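Local coordinates for tail spike protein gp49 (Pseudomonas phage LKA1, PDB 4RU4) that forms the trimeric tailspike of the phage and probably acts as a lyase that cleaves the O-specific polysaccharide of Pseudomonas during entry into the host cell, at residues A241-V246 with G267-G272; H327-H332 with G347-Q352; Y289-A294 with R319-S324. All coordinates share one frame; numbering follows the deposited sequence.

Contact 1 of 3, residues A241-V246 with G267-G272. With EDO (1,2-ethanediol), chain U.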
ATOM      1  N   ALA B 241      16.788  -0.987  28.361  1.00  9.04           N
ATOM      2  CA  ALA B 241      17.968  -0.179  28.065  1.00 10.25           C
ATOM      3  C   ALA B 241      19.109  -1.157  27.866  1.00  9.31           C
ATOM      4  O   ALA B 241      20.026  -1.216  28.672  1.00 10.18           O
ATOM      5  CB  ALA B 241      18.270   0.753  29.217  1.00  7.97           C
ATOM      6  N   ASN B 242      19.015  -1.939  26.803  1.00 10.74           N
ATOM      7  CA  ASN B 242      19.991  -2.972  26.510  1.00 12.27           C
ATOM      8  C   ASN B 242      19.965  -3.375  25.026  1.00 11.59           C
ATOM      9  O   ASN B 242      19.890  -2.502  24.143  1.00  9.68           O
ATOM     10  CB  ASN B 242      19.804  -4.178  27.445  1.00 11.24           C
ATOM     11  CG  ASN B 242      21.116  -4.952  27.686  1.00 12.44           C
ATOM     12  OD1 ASN B 242      21.598  -5.682  26.814  1.00 13.17           O
ATOM     13  ND2 ASN B 242      21.679  -4.807  28.882  1.00 16.35           N
ATOM     14  N   ASN B 243      20.037  -4.673  24.729  1.00  9.89           N
ATOM     15  CA  ASN B 243      20.281  -5.089  23.342  1.00  9.20           C
ATOM     16  C   ASN B 243      19.073  -5.208  22.418  1.00  8.51           C
ATOM     17  O   ASN B 243      19.141  -4.744  21.286  1.00  9.76           O
ATOM     18  CB  ASN B 243      21.113  -6.375  23.277  1.00 11.03           C
ATOM     19  CG  ASN B 243      21.849  -6.521  21.936  1.00 14.50           C
ATOM     20  OD1 ASN B 243      22.715  -5.715  21.599  1.00 17.90           O
ATOM     21  ND2 ASN B 243      21.488  -7.531  21.172  1.00 14.74           N
ATOM     22  N   ALA B 244      17.976  -5.821  22.875  1.00  6.62           N
ATOM     23  CA  ALA B 244      16.802  -6.021  22.003  1.00  7.63           C
ATOM     24  C   ALA B 244      15.517  -6.037  22.793  1.00  8.89           C
ATOM     25  O   ALA B 244      15.372  -6.837  23.710  1.00  6.44           O
ATOM     26  CB  ALA B 244      16.919  -7.317  21.218  1.00 10.65           C
ATOM     27  N   GLY B 245      14.588  -5.156  22.439  1.00  7.08           N
ATOM     28  CA  GLY B 245      13.285  -5.177  23.079  1.00  8.30           C
ATOM     29  C   GLY B 245      12.618  -6.526  22.874  1.00  8.26           C
ATOM     30  O   GLY B 245      12.234  -7.179  23.828  1.00  7.76           O
ATOM     31  N   VAL B 246      12.485  -6.942  21.612  1.00  9.69           N
ATOM     32  CA  VAL B 246      11.892  -8.234  21.261  1.00  5.98           C
ATOM     33  C   VAL B 246      12.828  -8.890  20.250  1.00  6.04           C
ATOM     34  O   VAL B 246      13.213  -8.263  19.269  1.00  8.44           O
ATOM     35  CB  VAL B 246      10.495  -8.062  20.614  1.00  5.81           C
ATOM     36  CG1 VAL B 246       9.896  -9.404  20.223  1.00  9.15           C
ATOM     37  CG2 VAL B 246       9.552  -7.353  21.586  1.00  5.77           C
ATOM     38  N   GLY B 267      24.437   0.906  24.312  1.00 19.23           N
ATOM     39  CA  GLY B 267      25.601   1.214  23.507  1.00 16.77           C
ATOM     40  C   GLY B 267      26.053   0.042  22.670  1.00 18.19           C
ATOM     41  O   GLY B 267      27.108   0.101  22.049  1.00 21.61           O
ATOM     42  N   GLY B 268      25.261  -1.027  22.642  1.00 16.31           N
ATOM     43  CA  GLY B 268      25.546  -2.144  21.759  1.00 15.77           C
ATOM     44  C   GLY B 268      24.740  -2.025  20.476  1.00 16.46           C
ATOM     45  O   GLY B 268      24.505  -0.930  19.986  1.00 15.99           O
ATOM     46  N   ASP B 269      24.275  -3.154  19.953  1.00 13.28           N
ATOM     47  CA  ASP B 269      23.510  -3.144  18.724  1.00 16.28           C
ATOM     48  C   ASP B 269      22.158  -2.442  18.868  1.00  9.37           C
ATOM     49  O   ASP B 269      21.654  -1.916  17.902  1.00 13.98           O
ATOM     50  CB  ASP B 269      23.306  -4.565  18.222  1.00 21.50           C
ATOM     51  CG  ASP B 269      24.595  -5.193  17.713  1.00 26.80           C
ATOM     52  OD1 ASP B 269      25.561  -4.450  17.409  1.00 26.68           O
ATOM     53  OD2 ASP B 269      24.622  -6.432  17.600  1.00 29.92           O
ATOM     54  N   ASP B 270      21.579  -2.481  20.061  1.00  8.37           N
ATOM     55  CA  ASP B 270      20.460  -1.624  20.440  1.00 12.35           C
ATOM     56  C   ASP B 270      19.286  -1.623  19.439  1.00 13.56           C
ATOM     57  O   ASP B 270      18.988  -0.589  18.802  1.00 10.37           O
ATOM     58  CB  ASP B 270      20.977  -0.206  20.741  1.00 13.83           C
ATOM     59  CG  ASP B 270      22.003  -0.191  21.900  1.00 17.17           C
ATOM     60  OD1 ASP B 270      22.254  -1.269  22.501  1.00 16.44           O
ATOM     61  OD2 ASP B 270      22.551   0.890  22.227  1.00 16.84           O
ATOM     62  N   TYR B 271      18.655  -2.795  19.318  1.00  8.97           N
ATOM     63  CA  TYR B 271      17.481  -3.023  18.475  1.00  6.88           C
ATOM     64  C   TYR B 271      16.165  -2.868  19.228  1.00  6.08           C
ATOM     65  O   TYR B 271      16.087  -3.127  20.425  1.00  6.88           O
ATOM     66  CB  TYR B 271      17.476  -4.452  17.946  1.00  7.58           C
ATOM     67  CG  TYR B 271      18.725  -4.904  17.245  1.00 10.39           C
ATOM     68  CD1 TYR B 271      19.096  -4.338  16.044  1.00 13.85           C
ATOM     69  CD2 TYR B 271      19.515  -5.926  17.768  1.00 14.46           C
ATOM     70  CE1 TYR B 271      20.237  -4.758  15.359  1.00 15.18           C
ATOM     71  CE2 TYR B 271      20.664  -6.356  17.090  1.00 18.28           C
ATOM     72  CZ  TYR B 271      21.012  -5.756  15.880  1.00 19.99           C
ATOM     73  OH  TYR B 271      22.133  -6.141  15.178  1.00 21.54           O
ATOM     74  N   GLY B 272      15.115  -2.502  18.502  1.00  6.68           N
ATOM     75  CA  GLY B 272      13.771  -2.469  19.089  1.00  5.84           C
ATOM     76  C   GLY B 272      13.184  -3.873  18.963  1.00  7.39           C
ATOM     77  O   GLY B 272      13.091  -4.598  19.940  1.00  5.89           O
TER
HETATM   78  C1  EDO U 803      23.173  -9.982  12.160  1.00 28.08           C
HETATM   79  O1  EDO U 803      24.585 -10.125  11.993  1.00 30.94           O
HETATM   80  C2  EDO U 803      22.899  -9.536  13.591  1.00 31.96           C
HETATM   81  O2  EDO U 803      21.521  -9.226  13.756  1.00 28.45           O
HETATM   82  O   HOH W   1      23.222  -7.965  18.938  1.00 27.27           O
HETATM   83  O   HOH W   2      25.764  -5.575  20.861  1.00 37.90           O
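Asn243 carries its CG anti to the backbone N (chi1 -157°), and this sets its amide alongside Asp269, both side chains pointing the same way with their planes 47° apart. On Asp269 the carboxylate is turned to the side of its own backbone N (chi1 -70°), where a water accepting from Asn243 ND2 donates to OD2. A second water donates to Asn243 OD1 and accepts from Asp269 N. The direct bond, Asp269 N to Asn243 OD1 at 3.4 Å, is weak. Beside them the main chains of 241-246 and 267-272 run parallel as successive coils of the pectin lyase-like beta-helix, each turning a corner here. Tyr271 N donates to Asn243 O at 2.8 Å, and Tyr271 O accepts from Gly245 N at 3.2 Å. At the corner itself, Val246 N donates to Gly272 O at 2.9 Å. Asp270 bends back on its own loop: OD2 takes the N-H of Gly267 on its syn lone pair and forms a salt bridge with Arg291, while OD1 takes weak bonds from Gly268 N and Asp266 N. That OD1 also lies 3.1 Å from Asn242 O, which is no hydrogen bond; Asn263 ND2 donates to Asn242 O.

Contact 2 of 3, residues H327-H332 with G347-Q352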
ATOM      1  N   HIS B 327      20.940   4.027  10.168  1.00  5.83           N
ATOM      2  CA  HIS B 327      19.580   3.985   9.687  1.00  5.68           C
ATOM      3  C   HIS B 327      18.662   3.414  10.750  1.00  9.85           C
ATOM      4  O   HIS B 327      19.043   2.499  11.512  1.00  8.74           O
ATOM      5  CB  HIS B 327      19.516   3.107   8.428  1.00  5.64           C
ATOM      6  CG  HIS B 327      20.112   1.747   8.621  1.00 11.22           C
ATOM      7  ND1 HIS B 327      21.445   1.476   8.395  1.00 13.44           N
ATOM      8  CD2 HIS B 327      19.559   0.584   9.037  1.00  8.88           C
ATOM      9  CE1 HIS B 327      21.686   0.202   8.654  1.00 11.76           C
ATOM     10  NE2 HIS B 327      20.552  -0.366   9.033  1.00 10.87           N
ATOM     11  N   CYS B 328      17.446   3.945  10.781  1.00  8.39           N
ATOM     12  CA  CYS B 328      16.429   3.522  11.743  1.00  6.64           C
ATOM     13  C   CYS B 328      15.767   2.190  11.341  1.00  8.19           C
ATOM     14  O   CYS B 328      15.571   1.310  12.182  1.00  8.75           O
ATOM     15  CB  CYS B 328      15.364   4.608  11.863  1.00  5.42           C
ATOM     16  SG  CYS B 328      13.942   4.133  12.917  1.00  8.72           S
ATOM     17  N   ALA B 329      15.402   2.058  10.068  1.00  5.39           N
ATOM     18  CA  ALA B 329      14.776   0.818   9.578  1.00  6.40           C
ATOM     19  C   ALA B 329      15.847  -0.079   8.998  1.00  8.56           C
ATOM     20  O   ALA B 329      16.514   0.315   8.052  1.00  8.99           O
ATOM     21  CB  ALA B 329      13.732   1.120   8.530  1.00  6.09           C
ATOM     22  N   ASP B 330      16.023  -1.275   9.567  1.00  5.51           N
ATOM     23  CA  ASP B 330      17.176  -2.104   9.182  1.00  8.90           C
ATOM     24  C   ASP B 330      16.789  -3.441   8.523  1.00  9.91           C
ATOM     25  O   ASP B 330      15.767  -4.038   8.850  1.00  8.57           O
ATOM     26  CB  ASP B 330      18.087  -2.354  10.411  1.00  5.77           C
ATOM     27  CG  ASP B 330      19.178  -3.358  10.122  1.00  9.54           C
ATOM     28  OD1 ASP B 330      20.263  -2.934   9.633  1.00 12.22           O
ATOM     29  OD2 ASP B 330      18.946  -4.581  10.333  1.00  7.80           O
ATOM     30  N   PHE B 331      17.588  -3.860   7.545  1.00  5.67           N
ATOM     31  CA  PHE B 331      17.751  -5.260   7.175  1.00  5.73           C
ATOM     32  C   PHE B 331      19.262  -5.483   7.129  1.00  9.54           C
ATOM     33  O   PHE B 331      19.986  -4.633   6.601  1.00  8.43           O
ATOM     34  CB  PHE B 331      17.239  -5.531   5.756  1.00  9.67           C
ATOM     35  CG  PHE B 331      15.754  -5.395   5.585  1.00 11.64           C
ATOM     36  CD1 PHE B 331      14.885  -6.298   6.191  1.00 10.64           C
ATOM     37  CD2 PHE B 331      15.225  -4.408   4.752  1.00  9.54           C
ATOM     38  CE1 PHE B 331      13.520  -6.189   6.025  1.00 11.71           C
ATOM     39  CE2 PHE B 331      13.849  -4.305   4.583  1.00 12.70           C
ATOM     40  CZ  PHE B 331      12.995  -5.216   5.209  1.00 10.56           C
ATOM     41  N   HIS B 332      19.752  -6.614   7.633  1.00  7.61           N
ATOM     42  CA  HIS B 332      21.157  -6.998   7.380  1.00  7.40           C
ATOM     43  C   HIS B 332      21.326  -7.749   6.043  1.00  8.36           C
ATOM     44  O   HIS B 332      20.341  -8.122   5.381  1.00  7.02           O
ATOM     45  CB  HIS B 332      21.710  -7.853   8.538  1.00  6.50           C
ATOM     46  CG  HIS B 332      22.160  -7.050   9.711  1.00 10.07           C
ATOM     47  ND1 HIS B 332      21.374  -6.066  10.277  1.00  9.69           N
ATOM     48  CD2 HIS B 332      23.307  -7.083  10.432  1.00 12.79           C
ATOM     49  CE1 HIS B 332      22.027  -5.519  11.290  1.00 13.26           C
ATOM     50  NE2 HIS B 332      23.193  -6.126  11.414  1.00 14.97           N
ATOM     51  N   GLY B 347      14.540   8.797  10.493  1.00  7.04           N
ATOM     52  CA  GLY B 347      15.949   8.496  10.741  1.00  5.35           C
ATOM     53  C   GLY B 347      16.529   7.503   9.742  1.00  8.45           C
ATOM     54  O   GLY B 347      17.559   6.890  10.007  1.00  5.47           O
ATOM     55  N   GLY B 348      15.876   7.342   8.592  1.00  7.31           N
ATOM     56  CA  GLY B 348      16.517   6.639   7.493  1.00  6.05           C
ATOM     57  C   GLY B 348      16.274   5.145   7.403  1.00  5.46           C
ATOM     58  O   GLY B 348      15.809   4.498   8.355  1.00  5.29           O
ATOM     59  N   ALA B 349      16.611   4.584   6.245  1.00  5.27           N
ATOM     60  CA  ALA B 349      16.355   3.176   5.989  1.00  5.27           C
ATOM     61  C   ALA B 349      17.496   2.570   5.148  1.00  9.45           C
ATOM     62  O   ALA B 349      18.406   3.284   4.708  1.00  7.16           O
ATOM     63  CB  ALA B 349      15.001   3.010   5.289  1.00  5.15           C
ATOM     64  N   THR B 350      17.456   1.257   4.920  1.00  7.45           N
ATOM     65  CA  THR B 350      18.593   0.632   4.252  1.00  6.64           C
ATOM     66  C   THR B 350      18.208  -0.474   3.268  1.00  7.76           C
ATOM     67  O   THR B 350      17.224  -1.187   3.460  1.00  8.28           O
ATOM     68  CB  THR B 350      19.610   0.027   5.290  1.00  5.62           C
ATOM     69  OG1 THR B 350      20.797  -0.421   4.613  1.00  6.45           O
ATOM     70  CG2 THR B 350      18.995  -1.175   5.966  1.00  5.63           C
ATOM     71  N   TRP B 351      19.011  -0.598   2.216  1.00  7.01           N
ATOM     72  CA  TRP B 351      18.940  -1.714   1.286  1.00  8.75           C
ATOM     73  C   TRP B 351      20.164  -2.585   1.566  1.00  9.05           C
ATOM     74  O   TRP B 351      21.286  -2.107   1.433  1.00  5.75           O
ATOM     75  CB  TRP B 351      19.108  -1.167  -0.128  1.00  9.86           C
ATOM     76  CG  TRP B 351      17.895  -0.645  -0.834  1.00  6.36           C
ATOM     77  CD1 TRP B 351      16.579  -1.031  -0.680  1.00  8.13           C
ATOM     78  CD2 TRP B 351      17.905   0.358  -1.852  1.00  5.28           C
ATOM     79  NE1 TRP B 351      15.778  -0.329  -1.571  1.00  5.89           N
ATOM     80  CE2 TRP B 351      16.575   0.504  -2.318  1.00  6.32           C
ATOM     81  CE3 TRP B 351      18.925   1.111  -2.448  1.00  7.26           C
ATOM     82  CZ2 TRP B 351      16.233   1.387  -3.329  1.00  7.68           C
ATOM     83  CZ3 TRP B 351      18.585   1.990  -3.468  1.00  9.65           C
ATOM     84  CH2 TRP B 351      17.249   2.123  -3.892  1.00  8.76           C
ATOM     85  N   GLN B 352      19.952  -3.851   1.916  1.00  5.72           N
ATOM     86  CA  GLN B 352      21.026  -4.810   2.116  1.00  7.60           C
ATOM     87  C   GLN B 352      20.481  -6.181   1.687  1.00  9.85           C
ATOM     88  O   GLN B 352      19.271  -6.406   1.713  1.00  6.41           O
ATOM     89  CB  GLN B 352      21.423  -4.867   3.607  1.00  6.41           C
ATOM     90  CG  GLN B 352      21.754  -3.518   4.204  1.00  6.66           C
ATOM     91  CD  GLN B 352      22.448  -3.590   5.552  1.00  8.92           C
ATOM     92  OE1 GLN B 352      23.102  -4.579   5.875  1.00  8.17           O
ATOM     93  NE2 GLN B 352      22.331  -2.502   6.343  1.00  7.89           N
TER
HETATM   94  O   HOH W   3      22.989  -3.156   9.367  1.00 17.69           O
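His327 lies against Thr350 where two neighbouring coils of the parallel beta-helix meet, the loop 327-332 on one side and strand 349-352 with the two glycines before it on the other. The apolar part of the contact centres on this imidazole. Thr350 CB sits 3.7 Å from the ring centroid and only 5° off its normal, a CH-pi contact squarely over one face, while His293 stacks on the same imidazole. With OG1 anti to the backbone N (chi1 -172°), Thr350 carries CG2 to within 3.4 Å of Phe331 N, a buried amide with no polar partner in the model. Nearer the glycines, Ala329 CB and Ala349 CB touch at 4.0 Å.

Backbone hydrogen bonds close the other end. Ala329 N gives a nearly straight bond to Gly348 O at 3.0 Å, and Cys328 N makes weak bonds to the carbonyls of both Gly347 and Gly348.

The side-chain polar groups gather round Asp330. His327 NE2 donates to Asp330 OD1 at 2.7 Å, almost linearly and in the ring plane, OD1 accepting on its anti lone pair; His332 ND1 reaches Asp330 OD2 at 2.8 Å from the syn side. Two imidazole N-H groups thus fix the rotation of one buried carboxylate. From the facing strand Gln352 extends toward this group with its amide plane 83° from the His327 ring. Its NE2 donates to Thr350 OG1, whose own outside partner is Ile373 O. The link from Gln352 to Asp330 is indirect: one water accepts from Gln352 NE2 and donates to Asp330 OD1 at 2.7 Å.

Contact 3 of 3, residues Y289-A294 with R319-S324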
ATOM      1  N   TYR B 289      10.747   2.531  19.125  1.00  8.34           N
ATOM      2  CA  TYR B 289      11.970   3.332  19.235  1.00  6.22           C
ATOM      3  C   TYR B 289      13.119   2.426  19.647  1.00  6.51           C
ATOM      4  O   TYR B 289      12.941   1.574  20.505  1.00  6.36           O
ATOM      5  CB  TYR B 289      11.859   4.451  20.298  1.00  6.52           C
ATOM      6  CG  TYR B 289      13.201   5.092  20.537  1.00  6.64           C
ATOM      7  CD1 TYR B 289      13.704   6.067  19.664  1.00  5.73           C
ATOM      8  CD2 TYR B 289      14.021   4.663  21.589  1.00  8.24           C
ATOM      9  CE1 TYR B 289      14.949   6.629  19.866  1.00  6.11           C
ATOM     10  CE2 TYR B 289      15.276   5.205  21.785  1.00  6.02           C
ATOM     11  CZ  TYR B 289      15.740   6.176  20.916  1.00  7.76           C
ATOM     12  OH  TYR B 289      16.994   6.713  21.142  1.00  8.82           O
ATOM     13  N   ALA B 290      14.292   2.621  19.056  1.00  5.78           N
ATOM     14  CA  ALA B 290      15.527   2.052  19.611  1.00  5.93           C
ATOM     15  C   ALA B 290      16.673   2.985  19.248  1.00  5.99           C
ATOM     16  O   ALA B 290      16.600   3.660  18.237  1.00  7.00           O
ATOM     17  CB  ALA B 290      15.785   0.646  19.091  1.00  6.90           C
ATOM     18  N   ARG B 291      17.712   3.039  20.079  1.00  8.86           N
ATOM     19  CA  ARG B 291      18.833   3.934  19.830  1.00  9.03           C
ATOM     20  C   ARG B 291      19.370   3.717  18.419  1.00  8.62           C
ATOM     21  O   ARG B 291      19.532   4.672  17.691  1.00  8.76           O
ATOM     22  CB  ARG B 291      19.958   3.754  20.868  1.00  6.42           C
ATOM     23  CG  ARG B 291      21.060   4.807  20.729  1.00 10.67           C
ATOM     24  CD  ARG B 291      22.240   4.594  21.695  1.00 13.51           C
ATOM     25  NE  ARG B 291      23.013   3.400  21.338  1.00 16.75           N
ATOM     26  CZ  ARG B 291      24.031   3.371  20.475  1.00 18.56           C
ATOM     27  NH1 ARG B 291      24.441   4.485  19.851  1.00 15.33           N
ATOM     28  NH2 ARG B 291      24.641   2.215  20.232  1.00 17.26           N
ATOM     29  N   ARG B 292      19.600   2.466  18.020  1.00  6.20           N
ATOM     30  CA  ARG B 292      20.167   2.221  16.682  1.00 11.90           C
ATOM     31  C   ARG B 292      19.144   1.828  15.598  1.00 10.19           C
ATOM     32  O   ARG B 292      18.893   2.605  14.675  1.00  9.07           O
ATOM     33  CB  ARG B 292      21.326   1.227  16.735  1.00 10.98           C
ATOM     34  CG  ARG B 292      22.587   1.886  17.339  1.00 13.87           C
ATOM     35  CD  ARG B 292      23.799   0.998  17.280  1.00 14.99           C
ATOM     36  NE  ARG B 292      24.315   0.843  15.922  1.00 15.65           N
ATOM     37  CZ  ARG B 292      24.115  -0.230  15.157  1.00 19.93           C
ATOM     38  NH1 ARG B 292      23.368  -1.277  15.589  1.00 16.09           N
ATOM     39  NH2 ARG B 292      24.661  -0.247  13.934  1.00 23.32           N
ATOM     40  N   HIS B 293      18.554   0.641  15.712  1.00  6.00           N
ATOM     41  CA  HIS B 293      17.605   0.184  14.704  1.00  6.83           C
ATOM     42  C   HIS B 293      16.281  -0.151  15.352  1.00  7.97           C
ATOM     43  O   HIS B 293      16.217  -1.076  16.134  1.00  8.03           O
ATOM     44  CB  HIS B 293      18.111  -1.075  14.035  1.00  6.60           C
ATOM     45  CG  HIS B 293      19.460  -0.926  13.413  1.00 10.44           C
ATOM     46  ND1 HIS B 293      19.856   0.225  12.757  1.00 10.31           N
ATOM     47  CD2 HIS B 293      20.512  -1.779  13.359  1.00  8.79           C
ATOM     48  CE1 HIS B 293      21.083   0.057  12.297  1.00 10.27           C
ATOM     49  NE2 HIS B 293      21.509  -1.141  12.666  1.00 11.01           N
ATOM     50  N   ALA B 294      15.237   0.593  15.028  1.00  5.65           N
ATOM     51  CA  ALA B 294      13.929   0.337  15.635  1.00  7.78           C
ATOM     52  C   ALA B 294      13.478  -1.084  15.315  1.00  6.85           C
ATOM     53  O   ALA B 294      13.033  -1.822  16.185  1.00  7.08           O
ATOM     54  CB  ALA B 294      12.887   1.359  15.129  1.00  8.07           C
ATOM     55  N   ARG B 319      11.268   5.154  15.145  1.00  5.27           N
ATOM     56  CA  ARG B 319      12.213   6.232  15.487  1.00  5.35           C
ATOM     57  C   ARG B 319      13.498   5.649  16.057  1.00  7.65           C
ATOM     58  O   ARG B 319      13.484   4.579  16.686  1.00  7.63           O
ATOM     59  CB  ARG B 319      11.605   7.182  16.524  1.00  5.36           C
ATOM     60  CG  ARG B 319      10.382   7.975  16.034  1.00  5.25           C
ATOM     61  CD  ARG B 319       9.762   8.796  17.213  1.00  8.90           C
ATOM     62  NE  ARG B 319       8.730   9.732  16.746  1.00  6.99           N
ATOM     63  CZ  ARG B 319       7.436   9.438  16.628  1.00  6.80           C
ATOM     64  NH1 ARG B 319       6.980   8.218  16.923  1.00  5.88           N
ATOM     65  NH2 ARG B 319       6.584  10.366  16.191  1.00  5.61           N
ATOM     66  N   ASN B 320      14.617   6.333  15.809  1.00  6.52           N
ATOM     67  CA  ASN B 320      15.879   5.962  16.421  1.00  8.07           C
ATOM     68  C   ASN B 320      16.581   7.206  16.976  1.00  6.03           C
ATOM     69  O   ASN B 320      16.031   8.308  16.917  1.00  7.17           O
ATOM     70  CB  ASN B 320      16.780   5.124  15.471  1.00  5.73           C
ATOM     71  CG  ASN B 320      17.560   5.982  14.448  1.00  5.72           C
ATOM     72  OD1 ASN B 320      17.223   7.147  14.190  1.00  7.45           O
ATOM     73  ND2 ASN B 320      18.612   5.395  13.868  1.00  5.79           N
ATOM     74  N   ASP B 321      17.770   7.017  17.537  1.00  7.66           N
ATOM     75  CA  ASP B 321      18.592   8.122  18.002  1.00  7.60           C
ATOM     76  C   ASP B 321      19.344   8.648  16.783  1.00 10.37           C
ATOM     77  O   ASP B 321      20.248   7.987  16.260  1.00  8.77           O
ATOM     78  CB  ASP B 321      19.595   7.589  19.041  1.00  9.71           C
ATOM     79  CG  ASP B 321      20.537   8.666  19.582  1.00 10.97           C
ATOM     80  OD1 ASP B 321      20.549   9.797  19.065  1.00 10.14           O
ATOM     81  OD2 ASP B 321      21.289   8.370  20.539  1.00  8.46           O
ATOM     82  N   ILE B 322      18.979   9.834  16.316  1.00  7.90           N
ATOM     83  CA  ILE B 322      19.632  10.362  15.122  1.00  7.75           C
ATOM     84  C   ILE B 322      21.149  10.523  15.311  1.00  8.30           C
ATOM     85  O   ILE B 322      21.923  10.399  14.366  1.00  9.74           O
ATOM     86  CB  ILE B 322      18.972  11.700  14.687  1.00 15.26           C
ATOM     87  CG1 ILE B 322      19.383  12.050  13.249  1.00 19.27           C
ATOM     88  CG2 ILE B 322      19.313  12.799  15.682  1.00 17.25           C
ATOM     89  CD1 ILE B 322      18.463  13.046  12.565  1.00 21.64           C
ATOM     90  N   THR B 323      21.589  10.790  16.531  1.00  8.47           N
ATOM     91  CA  THR B 323      23.018  10.953  16.774  1.00  8.73           C
ATOM     92  C   THR B 323      23.771   9.632  16.705  1.00 11.01           C
ATOM     93  O   THR B 323      24.983   9.633  16.742  1.00 10.38           O
ATOM     94  CB  THR B 323      23.334  11.649  18.143  1.00 15.25           C
ATOM     95  OG1 THR B 323      23.025  10.759  19.230  1.00 11.97           O
ATOM     96  CG2 THR B 323      22.538  12.916  18.276  1.00 15.97           C
ATOM     97  N   SER B 324      23.067   8.508  16.585  1.00  8.77           N
ATOM     98  CA  SER B 324      23.745   7.227  16.394  1.00 10.04           C
ATOM     99  C   SER B 324      24.445   7.146  15.030  1.00  9.74           C
ATOM    100  O   SER B 324      25.362   6.350  14.844  1.00  8.55           O
ATOM    101  CB  SER B 324      22.755   6.060  16.507  1.00  8.92           C
ATOM    102  OG  SER B 324      21.883   6.079  15.402  1.00 10.13           O
TER
HETATM  103  O   HOH W   4      23.703   7.272  20.017  1.00 18.00           O
HETATM  104  O   HOH W   5      25.651   3.582  15.752  1.00 21.40           O
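Asp321, whose CB packs against Arg291 CG at 3.6 Å, has an OD1 gripped by several donors: Thr323 N at 2.9 Å and Thr323 OG1 at 2.7 Å, both on the same face of the carboxylate, and Arg174 of the second subunit through a salt bridge. The bond from Thr323 N makes an Asx turn. On the other oxygen, a water accepting from Arg291 NH1 donates to Asp321 OD2 and joins the two side chains, while the Arg291 guanidinium bonds to Asp270.

Asp321 N bonds to Arg291 O at 2.9 Å. Next to it, Asn320 holds its CG between its own N and carbonyl carbon (chi1 81°), which turns the amide toward the carbonyl of Arg292; ND2 donates to Arg292 O at 2.9 Å and 167°, with the oxygen in the amide plane, and also serves Thr326 O. The strands leading in, 287-290 and 317-320, are parallel strands of successive rungs of the beta-helix, joined by Ala290 N to Arg319 O at 3.2 Å.

Tyr289 lays its ring alongside segment 319-324: CE1 lies 3.4 Å from Asn320 C, OH lies 3.5 Å from Asp321 CB, and Arg319 CB meets the ring edge in plane. Arg184 of the second subunit makes a cation-pi contact with Tyr289, so the Asp321 turn, through its salt bridge, and the neighbouring strand together face that subunit, implying that coil stacking and trimer association share these residues.

From the N terminus, contact 1 comes first, joining the corner after strand 237-240 to the start of strand 271-276, one coil further on. Contact 3 follows, pairing strands 287-290 and 317-320 and the turns after them, and contact 2 then closes the loop before strand 335-336 against strand 349-352. The three lie in series along the chain, none nested in or crossing another. Contacts 1 and 3 are tied by a probable bond from Arg292 NH1 to Asp269 O, beside the Asp270 salt bridge. Between contacts 3 and 2, His293 ND1 and Ala294 N probably bond to the carbonyls of His327 and Cys328. Contact 1 also touches contact 2, where Tyr271 packs on His332.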